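Local coordinates for putative cell adhesion protein (Bacteroides eggerthii, PDB 4GPV) that probably serves as a structural subunit of a FimA-like pilus, a surface fibre thought to work in cell adhesion, at residues Asp166-Met171 and Gly307-Gly312; Ile176-Asp181 and Ser267-Gly272; Ala182-Phe187 and Ala227-Val232; Thr209-Tyr214 and Pro277-Ile282. One frame throughout, in Å; residues are numbered along the deposited sequence. Where two conformers were deposited one is given.

All four contacts lie in the FimA-like C-terminal region, and three of them form or flank a single sheet. Interactions 2 and 3 follow one another along strand 176-193, their centres about 17 Å apart, and Asp181 O meets Val232 N at 2.9 Å where they join. Interaction 4 brings in strand 274-283, next to 262-271 in that sheet; its centre is about 9 Å from that of interaction 3. Interaction 1, in the other sheet, lies about 11 Å from interaction 2 between centres, tied to it by the salt bridge Arg168 NH2 to Asp180 OD2 (2.6 Å). TRS, probably from the crystallisation liquor, lies about 3 Å (nearest atoms) from the Asp230 side chain of interaction 3.

Interaction 1: residues Asp166-Met171 and Gly307-Gly312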
loop_
_atom_site.group_PDB
_atom_site.type_symbol
_atom_site.label_atom_id
_atom_site.label_comp_id
_atom_site.label_asym_id
_atom_site.label_seq_id
_atom_site.Cartn_x
_atom_site.Cartn_y
_atom_site.Cartn_z
ATOM N N ASP A 166 5.757 -20.394 -14.674
ATOM C CA ASP A 166 5.060 -20.653 -15.912
ATOM C C ASP A 166 5.374 -22.042 -16.471
ATOM O O ASP A 166 6.467 -22.265 -17.001
ATOM C CB ASP A 166 5.370 -19.575 -16.954
ATOM C CG ASP A 166 4.452 -19.673 -18.167
ATOM O OD1 ASP A 166 3.485 -20.481 -18.125
ATOM O OD2 ASP A 166 4.688 -18.946 -19.148
ATOM N N ASN A 167 4.371 -22.955 -16.415
ATOM C CA ASN A 167 4.488 -24.328 -16.908
ATOM C C ASN A 167 3.591 -24.544 -18.121
ATOM O O ASN A 167 3.322 -25.685 -18.505
ATOM C CB ASN A 167 4.172 -25.354 -15.809
ATOM C CG ASN A 167 5.119 -25.301 -14.640
ATOM O OD1 ASN A 167 6.283 -24.894 -14.752
ATOM N ND2 ASN A 167 4.639 -25.731 -13.491
ATOM N N ARG A 168 3.109 -23.445 -18.719
ATOM C CA ARG A 168 2.302 -23.538 -19.938
ATOM C C ARG A 168 3.224 -23.932 -21.091
ATOM O O ARG A 168 4.384 -23.525 -21.111
ATOM C CB ARG A 168 1.581 -22.212 -20.245
ATOM C CG ARG A 168 0.481 -21.818 -19.257
ATOM C CD ARG A 168 0.021 -20.369 -19.448
ATOM N NE ARG A 168 1.150 -19.449 -19.253
ATOM C CZ ARG A 168 1.147 -18.154 -19.546
ATOM N NH1 ARG A 168 0.060 -17.577 -20.046
ATOM N NH2 ARG A 168 2.229 -17.420 -19.328
ATOM N N LYS A 169 2.719 -24.729 -22.024
ATOM C CA LYS A 169 3.511 -25.163 -23.169
ATOM C C LYS A 169 2.879 -24.664 -24.441
ATOM O O LYS A 169 1.664 -24.499 -24.486
ATOM C CB LYS A 169 3.596 -26.710 -23.214
ATOM C CG LYS A 169 4.211 -27.366 -21.980
ATOM C CD LYS A 169 4.311 -28.895 -22.135
ATOM C CE LYS A 169 2.993 -29.616 -21.969
ATOM N NZ LYS A 169 3.153 -31.087 -22.052
ATOM N N ASN A 170 3.690 -24.503 -25.497
ATOM C CA ASN A 170 3.237 -24.142 -26.843
ATOM C C ASN A 170 2.316 -22.918 -26.840
ATOM O O ASN A 170 1.199 -22.969 -27.379
ATOM C CB ASN A 170 2.534 -25.334 -27.489
ATOM C CG ASN A 170 3.344 -26.610 -27.501
ATOM O OD1 ASN A 170 4.563 -26.616 -27.726
ATOM N ND2 ASN A 170 2.677 -27.715 -27.234
HETATM N N MSE A 171 2.803 -21.835 -26.234
HETATM C CA MSE A 171 2.039 -20.591 -26.160
HETATM C C MSE A 171 1.966 -19.896 -27.521
HETATM O O MSE A 171 1.043 -19.117 -27.746
HETATM C CB MSE A 171 2.631 -19.656 -25.122
HETATM C CG MSE A 171 2.333 -20.084 -23.715
HETATM SE SE MSE A 171 3.285 -18.956 -22.499
HETATM C CE MSE A 171 2.371 -17.205 -22.838
ATOM N N GLY A 307 -0.757 -26.038 -18.653
ATOM C CA GLY A 307 -1.616 -26.366 -19.781
ATOM C C GLY A 307 -0.920 -26.230 -21.119
ATOM O O GLY A 307 -0.013 -25.407 -21.277
ATOM N N ASP A 308 -1.328 -27.055 -22.096
ATOM C CA ASP A 308 -0.802 -26.962 -23.461
ATOM C C ASP A 308 -1.678 -25.942 -24.159
ATOM O O ASP A 308 -2.842 -26.228 -24.432
ATOM C CB ASP A 308 -0.810 -28.337 -24.167
ATOM C CG ASP A 308 -0.217 -28.382 -25.582
ATOM O OD1 ASP A 308 -0.060 -27.303 -26.206
ATOM O OD2 ASP A 308 0.036 -29.500 -26.085
ATOM N N VAL A 309 -1.144 -24.726 -24.371
ATOM C CA VAL A 309 -1.911 -23.612 -24.936
ATOM C C VAL A 309 -2.408 -23.919 -26.348
ATOM O O VAL A 309 -3.600 -23.773 -26.581
ATOM C CB VAL A 309 -1.127 -22.278 -24.881
ATOM C CG1 VAL A 309 -1.812 -21.187 -25.713
ATOM C CG2 VAL A 309 -0.954 -21.832 -23.434
ATOM N N ALA A 310 -1.516 -24.380 -27.260
ATOM C CA ALA A 310 -1.876 -24.693 -28.644
ATOM C C ALA A 310 -3.039 -25.679 -28.708
ATOM O O ALA A 310 -3.860 -25.571 -29.616
ATOM C CB ALA A 310 -0.674 -25.257 -29.384
ATOM N N ALA A 311 -3.149 -26.573 -27.688
ATOM C CA ALA A 311 -4.171 -27.608 -27.547
ATOM C C ALA A 311 -5.430 -27.191 -26.741
ATOM O O ALA A 311 -6.302 -28.030 -26.533
ATOM C CB ALA A 311 -3.554 -28.850 -26.923
ATOM N N GLY A 312 -5.542 -25.925 -26.339
ATOM C CA GLY A 312 -6.702 -25.421 -25.597
ATOM C C GLY A 312 -6.590 -25.317 -24.080
ATOM O O GLY A 312 -7.553 -24.934 -23.404
#
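Arg168 and Gly307 meet mainly through the backbone, the CA of Arg168 lying 3.3 Å from Gly307 O as a CA-H...O contact. The arginine side chain turns away along its own strand: NE and NH2 grip the Asp166 carboxylate side-on, one oxygen each, with Arg168 NE 2.8 Å from Asp166 OD1. That oxygen also takes the Arg168 backbone N from the opposite face of the carboxylate, an Asx turn, while Asp180 of strand 176-193 claims NH2 as well. Lys169 is held through its backbone at both ends: its N donates to Gly307 O (2.9 Å) and its O accepts from Val309 N (2.8 Å). Asn170 has both backbone angles positive, and its amide swings across, Asn170 ND2 reaching Asp308 OD1 at 3.0 Å. The aspartate oxygen lies near the amide plane, but the amide nitrogen comes from above the carboxylate plane. Asn170 CB also packs on Ala310 CB. In one of its two conformers, the selenomethionine at Met171 places CG 3.7 Å from Val309 CG2, and Val309 touches Ile178. The result is a short parallel beta bridge beside the corner the chain turns after strand 297-306, consistent with the transthyretin-like beta-sandwich fold of this family.

Interaction 2: residues Ile176-Asp181 and Ser267-Gly272; sequences ITITDD and STKTVG
Ser267 OG donates to Asp180 OD1 over 2.7 Å, arriving on the anti side of the carboxylate, whose OD2 is bridged to Arg168. Ser267 and Thr268, at one end of the strand pair, and Ile176, at the other, have the most surface buried. Thr268 works on the other face of the sheet. With OG1 beside its own backbone N (chi1 -60°), it gives a hydrogen bond of 2.6 Å to Asp181 OD2, this time on the syn side; Lys266 shares that oxygen in a salt bridge, which would favour a charged carboxylate. Strands 176-193 and 262-271 run antiparallel, adjacent members of one sheet, and two hydrogen-bonded pairs, Thr177 with Thr270 and Thr179 with Thr268, join them through four nearly straight N-H...O bonds, such as Thr268 N to Thr179 O at 2.8 Å. Ile176 shares its face with Lys269 and Val271. Its CG2, anti to the backbone N, touches Lys269 CE at 3.7 Å, where the extended lysine crosses it; its CG1 lies alongside Val271 CG2 at 3.8 Å. Between these ends, Ile178 CG2 rests on Ser267 CB at 3.8 Å, and its CG1 packs against the aliphatic start of Lys269.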
loop_
_atom_site.group_PDB
_atom_site.type_symbol
_atom_site.label_atom_id
_atom_site.label_comp_id
_atom_site.label_asym_id
_atom_site.label_seq_id
_atom_site.Cartn_x
_atom_site.Cartn_y
_atom_site.Cartn_z
ATOM N N ILE A 176 -4.044 -21.848 -31.221
ATOM C CA ILE A 176 -4.346 -20.917 -30.147
ATOM C C ILE A 176 -3.036 -20.342 -29.700
ATOM O O ILE A 176 -2.083 -21.093 -29.460
ATOM C CB ILE A 176 -5.127 -21.594 -29.000
ATOM C CG1 ILE A 176 -6.453 -22.208 -29.535
ATOM C CG2 ILE A 176 -5.363 -20.616 -27.824
ATOM C CD1 ILE A 176 -7.019 -23.322 -28.655
ATOM N N THR A 177 -2.982 -19.006 -29.606
ATOM C CA THR A 177 -1.781 -18.352 -29.128
ATOM C C THR A 177 -2.151 -17.436 -27.969
ATOM O O THR A 177 -3.254 -16.880 -27.917
ATOM C CB THR A 177 -1.018 -17.648 -30.262
ATOM O OG1 THR A 177 0.286 -17.309 -29.795
ATOM C CG2 THR A 177 -1.724 -16.416 -30.796
ATOM N N ILE A 178 -1.246 -17.353 -26.996
ATOM C CA ILE A 178 -1.418 -16.476 -25.842
ATOM C C ILE A 178 -0.149 -15.689 -25.737
ATOM O O ILE A 178 0.940 -16.260 -25.821
ATOM C CB ILE A 178 -1.810 -17.199 -24.506
ATOM C CG1 ILE A 178 -3.184 -17.873 -24.656
ATOM C CG2 ILE A 178 -1.834 -16.221 -23.309
ATOM C CD1 ILE A 178 -3.590 -18.800 -23.460
ATOM N N THR A 179 -0.293 -14.363 -25.619
ATOM C CA THR A 179 0.804 -13.445 -25.382
ATOM C C THR A 179 0.501 -12.753 -24.055
ATOM O O THR A 179 -0.565 -12.151 -23.909
ATOM C CB THR A 179 0.972 -12.449 -26.557
ATOM O OG1 THR A 179 1.262 -13.174 -27.751
ATOM C CG2 THR A 179 2.068 -11.399 -26.296
ATOM N N ASP A 180 1.407 -12.853 -23.075
ATOM C CA ASP A 180 1.183 -12.160 -21.816
ATOM C C ASP A 180 1.515 -10.691 -22.000
ATOM O O ASP A 180 2.559 -10.374 -22.598
ATOM C CB ASP A 180 2.042 -12.771 -20.703
ATOM C CG ASP A 180 1.741 -14.226 -20.421
ATOM O OD1 ASP A 180 0.557 -14.634 -20.560
ATOM O OD2 ASP A 180 2.690 -14.974 -20.130
ATOM N N ASP A 181 0.652 -9.775 -21.482
ATOM C CA ASP A 181 0.886 -8.352 -21.709
ATOM C C ASP A 181 1.383 -7.625 -20.467
ATOM O O ASP A 181 2.296 -6.798 -20.567
ATOM C CB ASP A 181 -0.388 -7.678 -22.251
ATOM C CG ASP A 181 -0.981 -8.382 -23.458
ATOM O OD1 ASP A 181 -0.228 -8.653 -24.427
ATOM O OD2 ASP A 181 -2.183 -8.687 -23.429
ATOM N N SER A 267 -3.390 -11.068 -20.289
ATOM C CA SER A 267 -2.800 -11.566 -21.513
ATOM C C SER A 267 -3.770 -11.398 -22.657
ATOM O O SER A 267 -4.923 -10.997 -22.437
ATOM C CB SER A 267 -2.432 -13.038 -21.334
ATOM O OG SER A 267 -1.649 -13.212 -20.165
ATOM N N THR A 268 -3.298 -11.655 -23.870
ATOM C CA THR A 268 -4.142 -11.625 -25.071
ATOM C C THR A 268 -4.176 -13.030 -25.668
ATOM O O THR A 268 -3.122 -13.605 -25.984
ATOM C CB THR A 268 -3.667 -10.596 -26.092
ATOM O OG1 THR A 268 -3.705 -9.300 -25.477
ATOM C CG2 THR A 268 -4.556 -10.571 -27.331
ATOM N N LYS A 269 -5.388 -13.565 -25.827
ATOM C CA LYS A 269 -5.573 -14.880 -26.455
ATOM C C LYS A 269 -6.062 -14.662 -27.881
ATOM O O LYS A 269 -7.021 -13.911 -28.072
ATOM C CB LYS A 269 -6.566 -15.733 -25.654
ATOM C CG LYS A 269 -6.786 -17.155 -26.196
ATOM C CD LYS A 269 -7.892 -17.839 -25.384
ATOM C CE LYS A 269 -8.108 -19.268 -25.804
ATOM N NZ LYS A 269 -9.273 -19.884 -25.121
ATOM N N THR A 270 -5.417 -15.325 -28.864
ATOM C CA THR A 270 -5.805 -15.222 -30.268
ATOM C C THR A 270 -6.171 -16.621 -30.792
ATOM O O THR A 270 -5.395 -17.577 -30.670
ATOM C CB THR A 270 -4.723 -14.536 -31.122
ATOM O OG1 THR A 270 -4.434 -13.261 -30.568
ATOM C CG2 THR A 270 -5.158 -14.364 -32.570
ATOM N N VAL A 271 -7.383 -16.726 -31.323
ATOM C CA VAL A 271 -7.920 -17.971 -31.907
ATOM C C VAL A 271 -8.569 -17.601 -33.225
ATOM O O VAL A 271 -9.621 -16.960 -33.235
ATOM C CB VAL A 271 -8.914 -18.720 -30.985
ATOM C CG1 VAL A 271 -9.343 -20.038 -31.630
ATOM C CG2 VAL A 271 -8.346 -18.952 -29.591
ATOM N N GLY A 272 -7.917 -17.971 -34.316
ATOM C CA GLY A 272 -8.379 -17.601 -35.647
ATOM C C GLY A 272 -8.375 -16.087 -35.759
ATOM O O GLY A 272 -7.409 -15.448 -35.341
#

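Interaction 3: residues Ala182-Phe187 and Ala227-Val232; sequences AAVLLF and ALSDAV
Ala183 O receives two groups from the opposing strand: Asp230 N donates to it at 2.9 Å, almost straight (174°) and in the carbonyl plane, and a CA-H...O contact brings Ser229 CA to 3.5 Å from Ala183 O. Asp230 answers in the other direction, its O accepting from Ala183 N at 2.9 Å, so these two residues form an antiparallel hydrogen-bonded pair. Further along, Leu228 O takes the N-H of Leu185, with Leu185 N 3.0 Å from Leu228 O, and is also neared by the CA of Val184, which prolongs the pairing past the short strand 229-231. Side chains add a few van der Waals contacts, several of them on the face of Ala182, Val184 and Ser229. Ser229 OG, swung anti to its own N (chi1 180°), faces two methyl groups on the neighbouring strand, 3.4 Å from Ala182 CB and 3.6 Å from Val184 CG1. Val232 lays CG2 over the Ala182 backbone, 3.7 Å from Ala182 CA, while Leu185 CB and Leu228 CD2 meet more loosely. The Asp230 carboxylate is used beyond the pair: OD2 accepts from Asn247, and OD1 bonds a TRS molecule that probably came from the crystallisation liquor. On its other edge strand 176-193 bonds to Ala264 and Lys266, which makes it an inner strand between antiparallel neighbours, 229-231 and 262-271, in one sheet of what is probably a transthyretin-like domain.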
loop_
_atom_site.group_PDB
_atom_site.type_symbol
_atom_site.label_atom_id
_atom_site.label_comp_id
_atom_site.label_asym_id
_atom_site.label_seq_id
_atom_site.Cartn_x
_atom_site.Cartn_y
_atom_site.Cartn_z
ATOM N N ALA A 182 0.776 -7.880 -19.309
ATOM C CA ALA A 182 1.167 -7.145 -18.114
ATOM C C ALA A 182 0.763 -7.828 -16.821
ATOM O O ALA A 182 -0.154 -8.650 -16.801
ATOM C CB ALA A 182 0.508 -5.762 -18.150
ATOM N N ALA A 183 1.465 -7.488 -15.740
ATOM C CA ALA A 183 1.044 -7.816 -14.390
ATOM C C ALA A 183 0.285 -6.572 -13.939
ATOM O O ALA A 183 0.817 -5.448 -14.030
ATOM C CB ALA A 183 2.247 -8.102 -13.481
ATOM N N VAL A 184 -0.977 -6.744 -13.556
ATOM C CA VAL A 184 -1.834 -5.588 -13.242
ATOM C C VAL A 184 -2.446 -5.686 -11.839
ATOM O O VAL A 184 -2.667 -6.773 -11.340
ATOM C CB VAL A 184 -2.961 -5.397 -14.313
ATOM C CG1 VAL A 184 -2.399 -5.100 -15.713
ATOM C CG2 VAL A 184 -3.931 -6.590 -14.347
ATOM N N LEU A 185 -2.692 -4.534 -11.222
ATOM C CA LEU A 185 -3.388 -4.472 -9.956
ATOM C C LEU A 185 -4.705 -3.823 -10.248
ATOM O O LEU A 185 -4.738 -2.713 -10.768
ATOM C CB LEU A 185 -2.601 -3.728 -8.847
ATOM C CG LEU A 185 -3.136 -3.960 -7.422
ATOM C CD1 LEU A 185 -2.964 -5.459 -6.982
ATOM C CD2 LEU A 185 -2.410 -3.031 -6.415
ATOM N N LEU A 186 -5.788 -4.495 -9.900
ATOM C CA LEU A 186 -7.124 -3.958 -10.140
ATOM C C LEU A 186 -7.720 -3.545 -8.829
ATOM O O LEU A 186 -7.608 -4.288 -7.835
ATOM C CB LEU A 186 -8.031 -4.998 -10.868
ATOM C CG LEU A 186 -7.425 -5.753 -12.066
ATOM C CD1 LEU A 186 -8.477 -6.757 -12.663
ATOM C CD2 LEU A 186 -6.920 -4.766 -13.146
ATOM N N PHE A 187 -8.350 -2.345 -8.789
ATOM C CA PHE A 187 -9.057 -1.868 -7.598
ATOM C C PHE A 187 -8.151 -1.759 -6.399
ATOM O O PHE A 187 -8.454 -2.263 -5.323
ATOM C CB PHE A 187 -10.289 -2.750 -7.263
ATOM C CG PHE A 187 -11.127 -2.956 -8.497
ATOM C CD1 PHE A 187 -11.690 -1.874 -9.156
ATOM C CD2 PHE A 187 -11.252 -4.219 -9.065
ATOM C CE1 PHE A 187 -12.387 -2.050 -10.352
ATOM C CE2 PHE A 187 -11.944 -4.397 -10.256
ATOM C CZ PHE A 187 -12.507 -3.308 -10.898
ATOM N N ALA A 227 0.398 3.337 -13.410
ATOM C CA ALA A 227 1.332 2.847 -12.381
ATOM C C ALA A 227 0.941 1.444 -11.897
ATOM O O ALA A 227 1.721 0.798 -11.198
ATOM C CB ALA A 227 1.349 3.796 -11.201
ATOM N N LEU A 228 -0.284 0.999 -12.221
ATOM C CA LEU A 228 -0.782 -0.314 -11.764
ATOM C C LEU A 228 -0.754 -1.366 -12.886
ATOM O O LEU A 228 -1.451 -2.375 -12.826
ATOM C CB LEU A 228 -2.170 -0.188 -11.147
ATOM C CG LEU A 228 -2.258 0.685 -9.903
ATOM C CD1 LEU A 228 -3.673 0.759 -9.403
ATOM C CD2 LEU A 228 -1.242 0.253 -8.802
ATOM N N SER A 229 0.126 -1.160 -13.872
ATOM C CA SER A 229 0.330 -2.111 -14.957
ATOM C C SER A 229 1.815 -2.178 -15.270
ATOM O O SER A 229 2.384 -1.176 -15.674
ATOM C CB SER A 229 -0.479 -1.701 -16.192
ATOM O OG SER A 229 -0.287 -2.631 -17.246
ATOM N N ASP A 230 2.443 -3.350 -15.104
ATOM C CA ASP A 230 3.861 -3.554 -15.424
ATOM C C ASP A 230 3.962 -4.490 -16.611
ATOM O O ASP A 230 3.550 -5.656 -16.501
ATOM C CB ASP A 230 4.617 -4.105 -14.213
ATOM C CG ASP A 230 4.864 -3.049 -13.144
ATOM O OD1 ASP A 230 5.168 -1.889 -13.515
ATOM O OD2 ASP A 230 4.928 -3.420 -11.941
ATOM N N ALA A 231 4.484 -3.979 -17.739
ATOM C CA ALA A 231 4.560 -4.765 -18.978
ATOM C C ALA A 231 5.404 -6.019 -18.846
ATOM O O ALA A 231 6.440 -6.029 -18.162
ATOM C CB ALA A 231 5.097 -3.902 -20.137
ATOM N N VAL A 232 4.944 -7.076 -19.529
ATOM C CA VAL A 232 5.633 -8.369 -19.600
ATOM C C VAL A 232 6.319 -8.491 -20.974
ATOM O O VAL A 232 5.697 -8.277 -22.021
ATOM C CB VAL A 232 4.641 -9.536 -19.332
ATOM C CG1 VAL A 232 5.274 -10.904 -19.584
ATOM C CG2 VAL A 232 4.076 -9.455 -17.922
#

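Interaction 4: residues Thr209-Tyr214 and Pro277-Ile282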
loop_
_atom_site.group_PDB
_atom_site.type_symbol
_atom_site.label_atom_id
_atom_site.label_comp_id
_atom_site.label_asym_id
_atom_site.label_seq_id
_atom_site.Cartn_x
_atom_site.Cartn_y
_atom_site.Cartn_z
ATOM N N THR A 209 -7.223 1.503 -10.929
ATOM C CA THR A 209 -7.130 0.195 -11.553
ATOM C C THR A 209 -6.117 0.249 -12.732
ATOM O O THR A 209 -6.010 1.263 -13.440
ATOM C CB THR A 209 -8.538 -0.344 -11.937
ATOM O OG1 THR A 209 -8.455 -1.750 -12.081
ATOM C CG2 THR A 209 -9.084 0.258 -13.224
ATOM N N GLY A 210 -5.348 -0.812 -12.883
ATOM C CA GLY A 210 -4.336 -0.874 -13.942
ATOM C C GLY A 210 -4.851 -1.227 -15.317
ATOM O O GLY A 210 -4.160 -1.017 -16.321
ATOM N N PHE A 211 -6.071 -1.796 -15.388
ATOM C CA PHE A 211 -6.669 -2.208 -16.651
ATOM C C PHE A 211 -8.171 -2.281 -16.476
ATOM O O PHE A 211 -8.622 -2.848 -15.491
ATOM C CB PHE A 211 -6.098 -3.599 -17.068
ATOM C CG PHE A 211 -6.525 -4.065 -18.438
ATOM C CD1 PHE A 211 -5.866 -3.617 -19.583
ATOM C CD2 PHE A 211 -7.621 -4.903 -18.592
ATOM C CE1 PHE A 211 -6.266 -4.047 -20.853
ATOM C CE2 PHE A 211 -8.034 -5.318 -19.866
ATOM C CZ PHE A 211 -7.348 -4.890 -20.988
ATOM N N ASN A 212 -8.959 -1.768 -17.437
ATOM C CA ASN A 212 -10.411 -1.854 -17.275
ATOM C C ASN A 212 -11.124 -2.180 -18.591
ATOM O O ASN A 212 -12.338 -1.990 -18.668
ATOM C CB ASN A 212 -10.954 -0.531 -16.699
ATOM C CG ASN A 212 -10.890 0.664 -17.638
ATOM O OD1 ASN A 212 -10.300 0.629 -18.721
ATOM N ND2 ASN A 212 -11.531 1.752 -17.258
ATOM N N GLN A 213 -10.379 -2.629 -19.623
ATOM C CA GLN A 213 -10.953 -2.909 -20.958
ATOM C C GLN A 213 -11.359 -4.387 -21.083
ATOM O O GLN A 213 -10.837 -5.144 -21.910
ATOM C CB GLN A 213 -9.994 -2.444 -22.062
ATOM C CG GLN A 213 -9.916 -0.897 -22.138
ATOM C CD GLN A 213 -8.877 -0.397 -23.120
ATOM O OE1 GLN A 213 -8.942 -0.648 -24.325
ATOM N NE2 GLN A 213 -7.885 0.323 -22.623
ATOM N N TYR A 214 -12.279 -4.797 -20.206
ATOM C CA TYR A 214 -12.870 -6.134 -20.152
ATOM C C TYR A 214 -14.354 -5.955 -19.847
ATOM O O TYR A 214 -14.731 -4.962 -19.215
ATOM C CB TYR A 214 -12.156 -7.087 -19.162
ATOM C CG TYR A 214 -12.093 -6.633 -17.719
ATOM C CD1 TYR A 214 -11.029 -5.853 -17.256
ATOM C CD2 TYR A 214 -13.059 -7.033 -16.797
ATOM C CE1 TYR A 214 -10.978 -5.413 -15.920
ATOM C CE2 TYR A 214 -13.030 -6.583 -15.470
ATOM C CZ TYR A 214 -11.976 -5.791 -15.032
ATOM O OH TYR A 214 -11.939 -5.370 -13.720
ATOM N N PRO A 277 -8.962 -10.223 -24.316
ATOM C CA PRO A 277 -8.176 -10.226 -23.078
ATOM C C PRO A 277 -8.555 -11.408 -22.170
ATOM O O PRO A 277 -9.729 -11.801 -22.052
ATOM C CB PRO A 277 -8.521 -8.880 -22.425
ATOM C CG PRO A 277 -9.823 -8.501 -22.985
ATOM C CD PRO A 277 -10.006 -9.171 -24.308
ATOM N N ILE A 278 -7.542 -12.004 -21.555
ATOM C CA ILE A 278 -7.714 -13.106 -20.602
ATOM C C ILE A 278 -6.903 -12.755 -19.386
ATOM O O ILE A 278 -6.002 -11.911 -19.455
ATOM C CB ILE A 278 -7.384 -14.526 -21.139
ATOM C CG1 ILE A 278 -5.906 -14.622 -21.580
ATOM C CG2 ILE A 278 -8.363 -14.942 -22.253
ATOM C CD1 ILE A 278 -5.366 -15.987 -21.820
ATOM N N PHE A 279 -7.245 -13.362 -18.272
ATOM C CA PHE A 279 -6.588 -13.052 -16.999
ATOM C C PHE A 279 -6.243 -14.292 -16.202
ATOM O O PHE A 279 -6.961 -15.283 -16.257
ATOM C CB PHE A 279 -7.527 -12.174 -16.139
ATOM C CG PHE A 279 -7.904 -10.857 -16.765
ATOM C CD1 PHE A 279 -8.994 -10.763 -17.628
ATOM C CD2 PHE A 279 -7.155 -9.717 -16.522
ATOM C CE1 PHE A 279 -9.331 -9.544 -18.224
ATOM C CE2 PHE A 279 -7.511 -8.491 -17.080
ATOM C CZ PHE A 279 -8.574 -8.419 -17.972
ATOM N N TYR A 280 -5.160 -14.208 -15.407
ATOM C CA TYR A 280 -4.799 -15.254 -14.444
ATOM C C TYR A 280 -4.826 -14.517 -13.107
ATOM O O TYR A 280 -3.843 -13.878 -12.743
ATOM C CB TYR A 280 -3.432 -15.877 -14.766
ATOM C CG TYR A 280 -3.341 -16.425 -16.170
ATOM C CD1 TYR A 280 -3.709 -17.742 -16.450
ATOM C CD2 TYR A 280 -2.826 -15.654 -17.209
ATOM C CE1 TYR A 280 -3.523 -18.291 -17.716
ATOM C CE2 TYR A 280 -2.681 -16.181 -18.500
ATOM C CZ TYR A 280 -3.034 -17.501 -18.748
ATOM O OH TYR A 280 -2.863 -18.023 -20.018
ATOM N N PRO A 281 -6.002 -14.445 -12.452
ATOM C CA PRO A 281 -6.133 -13.535 -11.306
ATOM C C PRO A 281 -6.170 -14.176 -9.914
ATOM O O PRO A 281 -6.397 -15.384 -9.766
ATOM C CB PRO A 281 -7.493 -12.908 -11.581
ATOM C CG PRO A 281 -8.282 -14.019 -12.258
ATOM C CD PRO A 281 -7.316 -15.006 -12.829
ATOM N N ILE A 282 -6.015 -13.315 -8.906
ATOM C CA ILE A 282 -6.201 -13.664 -7.508
ATOM C C ILE A 282 -6.964 -12.530 -6.836
ATOM O O ILE A 282 -6.528 -11.377 -6.875
ATOM C CB ILE A 282 -4.922 -14.078 -6.731
ATOM C CG1 ILE A 282 -5.285 -14.733 -5.354
ATOM C CG2 ILE A 282 -3.945 -12.954 -6.562
ATOM C CD1 ILE A 282 -6.237 -16.113 -5.442
#
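Phe279 turns its ring edge toward the face of Tyr214 in an offset edge-to-face (T-shaped) pair, with centroids 5.2 Å apart and planes at 73°. At the edge of the Phe279 ring, near its plane, lies Phe211: CE2 of Phe211 comes within 3.7 Å of Phe279 CZ, although those two planes are neither stacked nor perpendicular (61°). Phe211 CD2 also sits in plane at the edge of the Tyr214 ring, and one face of Phe211 has the backbone N of Gln213 above it, toward the rim. The three rings thus make a compact aromatic cluster centred on the Phe279 tip, whose CZ is 3.6 Å from Tyr214 CD1. Tyr214 brings its ring round by placing CG between its backbone N and carbonyl carbon (chi1 58°), while the hydroxyl at the far end is bonded to Glu321. Pro277 packs more lightly: its CB approaches Phe211 CZ (4.4 Å), and its CG makes a van der Waals contact with Gln213 O (3.7 Å). The irregular chain after strand 207-209 is in this way packed on strand 274-283. Lys266 of strand 262-271 touches Phe211, Pro277 and Phe279 alike, Pro320 lies against Tyr214 and Phe279, and Phe187 of strand 176-193 reaches Tyr214.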